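Putative uncharacterized protein PH0594 (Pyrococcus horikoshii, PDB 4HXF) probably cleaves peptides as a serine protease of the prolyl oligopeptidase family, an acylaminoacyl peptidase working within a self-compartmentalizing hexamer. Local coordinates at residues G461-S466 with I486-I491; L538-S543 with D552-F557. One frame throughout, in Å; residues are numbered along the deposited sequence.

Interaction 1. Residues G461-S466 with I486-I491; sequences GITGIS and ISENGI. With Y3A (N-[(benzyloxy)carbonyl]glycyl-N-[(2S,3R)-4-chloro-3-hydroxy-1-phenylbutan-2-yl]glycinamide), chain B.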
# COMPACT_ATOMS: atom_id res chain seq x y z
N GLY A 461 52.90 -7.76 -0.88
CA GLY A 461 51.79 -7.76 0.06
C GLY A 461 51.26 -9.18 0.18
O GLY A 461 51.68 -10.10 -0.57
N ILE A 462 50.35 -9.39 1.11
CA ILE A 462 49.79 -10.68 1.39
C ILE A 462 48.35 -10.57 1.77
O ILE A 462 47.88 -9.56 2.36
CB ILE A 462 50.58 -11.41 2.49
CG1 ILE A 462 50.13 -12.85 2.65
CG2 ILE A 462 50.64 -10.57 3.81
CD1 ILE A 462 51.13 -13.70 3.49
N THR A 463 47.54 -11.49 1.28
CA THR A 463 46.11 -11.51 1.58
C THR A 463 45.56 -12.95 1.67
O THR A 463 46.12 -13.85 1.05
CB THR A 463 45.31 -10.72 0.52
OG1 THR A 463 43.92 -10.60 0.88
CG2 THR A 463 45.42 -11.35 -0.94
N GLY A 464 44.48 -13.12 2.39
CA GLY A 464 43.74 -14.33 2.42
C GLY A 464 42.50 -14.25 3.19
O GLY A 464 42.29 -13.27 3.95
N ILE A 465 41.61 -15.18 2.96
CA ILE A 465 40.36 -15.31 3.67
C ILE A 465 40.38 -16.56 4.56
O ILE A 465 40.93 -17.62 4.18
CB ILE A 465 39.19 -15.47 2.67
CG1 ILE A 465 39.15 -14.33 1.65
CG2 ILE A 465 37.82 -15.65 3.33
CD1 ILE A 465 38.30 -14.60 0.39
N SER A 466 39.77 -16.49 5.74
CA SER A 466 39.63 -17.64 6.67
C SER A 466 40.99 -18.05 7.17
O SER A 466 41.68 -17.22 7.76
CB SER A 466 38.83 -18.76 5.97
OG SER A 466 38.47 -19.65 7.01
N ILE A 486 45.83 -7.67 3.56
CA ILE A 486 44.35 -7.68 3.60
C ILE A 486 43.96 -8.99 4.19
O ILE A 486 44.11 -10.05 3.55
CB ILE A 486 43.67 -7.40 2.24
CG1 ILE A 486 44.15 -6.05 1.63
CG2 ILE A 486 42.13 -7.46 2.46
CD1 ILE A 486 43.38 -5.67 0.36
N SER A 487 43.44 -8.96 5.42
CA SER A 487 43.04 -10.19 6.12
C SER A 487 41.53 -10.23 6.22
O SER A 487 40.92 -9.30 6.74
CB SER A 487 43.62 -10.15 7.52
OG SER A 487 43.03 -11.09 8.42
N GLU A 488 40.91 -11.30 5.79
CA GLU A 488 39.43 -11.37 5.70
C GLU A 488 38.91 -12.57 6.45
O GLU A 488 39.41 -13.69 6.34
CB GLU A 488 38.96 -11.46 4.27
CG GLU A 488 39.69 -10.58 3.31
CD GLU A 488 38.98 -10.48 1.99
OE1 GLU A 488 37.71 -10.46 2.04
OE2 GLU A 488 39.69 -10.51 0.92
N ASN A 489 37.92 -12.33 7.31
CA ASN A 489 37.16 -13.39 7.93
C ASN A 489 38.11 -14.45 8.53
O ASN A 489 37.93 -15.66 8.37
CB ASN A 489 36.15 -14.01 6.97
CG ASN A 489 35.10 -13.04 6.53
OD1 ASN A 489 35.38 -12.15 5.66
ND2 ASN A 489 33.89 -13.16 7.12
N GLY A 490 39.13 -13.93 9.23
CA GLY A 490 40.30 -14.69 9.67
C GLY A 490 40.26 -15.24 11.08
O GLY A 490 39.25 -15.30 11.66
N ILE A 491 41.39 -15.65 11.56
CA ILE A 491 41.64 -15.94 12.95
C ILE A 491 42.81 -15.14 13.46
O ILE A 491 43.85 -15.11 12.85
CB ILE A 491 41.91 -17.47 13.15
CG1 ILE A 491 40.79 -18.33 12.64
CG2 ILE A 491 42.20 -17.74 14.66
CD1 ILE A 491 41.11 -18.96 11.24
N3 Y3A B . 36.21 -26.04 6.49
CA3 Y3A B . 37.26 -25.53 7.38
C3 Y3A B . 36.90 -24.05 7.60
O3 Y3A B . 35.82 -23.52 7.46
C4 Y3A B . 38.09 -21.03 6.58
O4 Y3A B . 39.31 -21.42 6.07
CA4 Y3A B . 37.92 -21.70 7.94
N4 Y3A B . 38.16 -23.15 7.71
CB4 Y3A B . 39.02 -21.39 8.99
CG4 Y3A B . 38.82 -22.08 10.30
CD1 Y3A B . 37.74 -21.86 11.16
CD2 Y3A B . 39.80 -22.96 10.75
CE1 Y3A B . 37.60 -22.51 12.38
CE2 Y3A B . 39.67 -23.62 11.96
CZ4 Y3A B . 38.58 -23.42 12.75
C15 Y3A B . 36.79 -20.96 5.69
O HOH W 1 41.76 -12.23 0.29
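T463 OG1 donates to I486 O at 2.7 Å, tilted 25° from the carbonyl plane. It reaches this oxygen because OG1 lies anti to the backbone nitrogen (chi1 -173°), beside the I486 side chain, which points the same way. I486 O also takes a weak bond from G464 N at 3.3 Å. I486 N, E488 N and S466 N complete a tight parallel ladder with I462 O, G464 O and E488 O. A water 2.8 Å from both T463 OG1 and E488 OE2 donates to each. E488 OE1 turns elsewhere, to a salt bridge with R592. With an alanine at T463, I486 O would probably lose its short hydroxyl bond and keep the weak one from G464 N, and the water would lose an acceptor. Strands 460-465 and 484-488, with helix 467-478 between them, form a beta-alpha-beta unit of the alpha/beta-hydrolase sheet, and G464 and S466 fit the GxSxG nucleophile elbow. S466 sits in its strained turn, and its OG is joined covalently to C4 of the inhibitor at 1.5 Å. The looser side is at I465, partly open to solvent, whose CG1 rests 3.9 Å from E488 CD. Near the inhibitor, I491 CD1 lies 3.9 Å from its CB4.

Interaction 2. Residues L538-S543 with D552-F557; sequences LLLIHS and DQSLMF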
# COMPACT_ATOMS: atom_id res chain seq x y z
N LEU A 538 47.38 -2.66 7.47
CA LEU A 538 46.50 -3.83 7.39
C LEU A 538 45.03 -3.39 7.27
O LEU A 538 44.56 -2.53 7.96
CB LEU A 538 46.67 -4.66 8.66
CG LEU A 538 45.69 -5.84 8.81
CD1 LEU A 538 45.89 -6.96 7.73
CD2 LEU A 538 45.89 -6.41 10.25
N LEU A 539 44.34 -3.99 6.34
CA LEU A 539 42.87 -3.90 6.19
C LEU A 539 42.31 -5.19 6.62
O LEU A 539 42.67 -6.29 6.08
CB LEU A 539 42.46 -3.63 4.73
CG LEU A 539 40.95 -3.62 4.50
CD1 LEU A 539 40.16 -2.55 5.30
CD2 LEU A 539 40.77 -3.51 2.96
N LEU A 540 41.44 -5.12 7.61
CA LEU A 540 40.64 -6.26 8.08
C LEU A 540 39.25 -6.16 7.49
O LEU A 540 38.61 -5.08 7.45
CB LEU A 540 40.56 -6.28 9.64
CG LEU A 540 41.86 -6.70 10.29
CD1 LEU A 540 41.94 -6.10 11.75
CD2 LEU A 540 42.01 -8.27 10.25
N ILE A 541 38.77 -7.29 6.89
CA ILE A 541 37.43 -7.36 6.35
C ILE A 541 36.73 -8.45 7.10
O ILE A 541 37.29 -9.57 7.25
CB ILE A 541 37.47 -7.71 4.84
CG1 ILE A 541 38.09 -6.58 4.05
CG2 ILE A 541 36.02 -7.95 4.34
CD1 ILE A 541 38.36 -6.75 2.56
N HIS A 542 35.49 -8.19 7.52
CA HIS A 542 34.68 -9.19 8.20
C HIS A 542 33.24 -9.00 7.82
O HIS A 542 32.88 -8.05 7.15
CB HIS A 542 34.83 -9.12 9.70
CG HIS A 542 34.80 -10.49 10.34
ND1 HIS A 542 35.97 -11.22 10.58
CD2 HIS A 542 33.72 -11.31 10.74
CE1 HIS A 542 35.61 -12.40 11.13
NE2 HIS A 542 34.28 -12.50 11.16
N SER A 543 32.41 -10.03 8.05
CA SER A 543 31.00 -9.93 7.80
C SER A 543 30.23 -10.42 8.98
O SER A 543 30.67 -11.32 9.71
CB SER A 543 30.65 -10.78 6.59
OG SER A 543 31.08 -12.11 6.73
N ASP A 552 34.77 -11.33 16.45
CA ASP A 552 35.83 -11.11 17.41
C ASP A 552 37.20 -11.32 16.77
O ASP A 552 38.18 -10.64 17.05
CB ASP A 552 35.68 -11.93 18.70
CG ASP A 552 35.83 -13.40 18.46
OD1 ASP A 552 36.63 -14.00 19.18
OD2 ASP A 552 35.11 -13.94 17.55
N GLN A 553 37.25 -12.27 15.85
CA GLN A 553 38.54 -12.61 15.25
C GLN A 553 39.17 -11.43 14.51
O GLN A 553 40.38 -11.29 14.51
CB GLN A 553 38.44 -13.79 14.28
CG GLN A 553 38.06 -15.13 14.90
CD GLN A 553 39.04 -15.55 16.00
OE1 GLN A 553 40.21 -15.10 15.95
NE2 GLN A 553 38.59 -16.36 17.01
N SER A 554 38.37 -10.62 13.87
CA SER A 554 38.84 -9.38 13.21
C SER A 554 38.81 -8.22 14.16
O SER A 554 39.79 -7.46 14.21
CB SER A 554 38.15 -9.00 11.90
OG SER A 554 38.40 -9.99 10.87
N LEU A 555 37.70 -8.06 14.90
CA LEU A 555 37.55 -6.81 15.68
C LEU A 555 38.53 -6.75 16.86
O LEU A 555 39.09 -5.67 17.21
CB LEU A 555 36.10 -6.60 16.08
CG LEU A 555 35.79 -5.29 16.85
CD1 LEU A 555 36.31 -4.09 16.01
CD2 LEU A 555 34.25 -5.13 17.14
N MET A 556 38.81 -7.88 17.49
CA MET A 556 39.79 -7.88 18.59
C MET A 556 41.14 -7.47 18.07
O MET A 556 41.82 -6.73 18.73
CB MET A 556 39.83 -9.21 19.38
CG MET A 556 38.61 -9.59 20.10
SD MET A 556 38.87 -11.03 21.18
CE MET A 556 39.40 -12.27 20.04
N PHE A 557 41.57 -8.04 16.95
CA PHE A 557 42.84 -7.76 16.32
C PHE A 557 42.91 -6.26 15.93
O PHE A 557 43.90 -5.57 16.27
CB PHE A 557 43.13 -8.68 15.18
CG PHE A 557 44.58 -8.76 14.75
CD1 PHE A 557 45.67 -8.91 15.61
CD2 PHE A 557 44.86 -8.90 13.39
CE1 PHE A 557 46.96 -8.99 15.13
CE2 PHE A 557 46.16 -9.06 12.93
CZ PHE A 557 47.19 -9.19 13.79
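H542 ND1 and S554 OG are hydrogen-bonded at 2.7 Å, the hydroxyl sitting at the edge of the imidazole and close to its plane. S554 OG is placed there by a first torsion of -64°, which sets it beside the backbone nitrogen and anti to the carbonyl carbon, and S554 CB follows it in to 3.4 Å from H542 ND1. Two residues back along the strand, L540 brings both its methyls to this helix: CD1 rests 3.5 Å from S554 O, and CD2 lies 4.0 Å from S554 OG, so hydrocarbon lies against the hydroxyl. L540 CD2 also comes to the edge of the F557 ring, near its plane, 4.3 Å from F557 CD2. Farther down, L538 and F557 cross at about a right angle, with L538 CD2 3.8 Å from F557 CE2.

The axes of strand 538-543 and of helix segment 552-557 approach to 8.3 Å and run at 146° to each other. Together with strand 568-573 they form a beta-alpha-beta crossover at one side of the hydrolase sheet. In the next shell, Q553 OE1 bonds to Y493 N and D552 OD1 to T496 OG1, tying the start of the helix to the neighbouring 493-496 region. The helix also faces another subunit, where L555 packs on A139 and M556 on A499 of that chain.

The other ring nitrogen of H542, NE2, is hydrogen-bonded to the carbonyl oxygen of C549. Both nitrogens are therefore engaged, which fixes the rotation of the buried ring. Since a carbonyl can only accept, NE2 is likely to carry a proton; this is compatible with a neutral imidazole whose ND1 accepts from S554 OG, though a charged ring donating to the hydroxyl cannot be excluded.

The centres of the two interactions lie 9 Å apart, and strand 484-488 is next to strand 538-543 in the sheet. Probable backbone hydrogen bonds connect them: S487 N to L539 O at 2.9 Å and N489 N to I541 O at 2.8 Å. Beyond the strand ends, G490 O packs 3.1 Å from Q553 CB. Interaction 1 carries the nucleophile S466, whereas interaction 2 lies further off, the Q553 side chain being about 8 Å from the inhibitor. C549 of that pocket joins them, touching S466 and I491 and accepting the bond from H542. N489 ND2 binds both S543 OG and D546 OD2, D546 being the probable acid of a triad with S466 and H578.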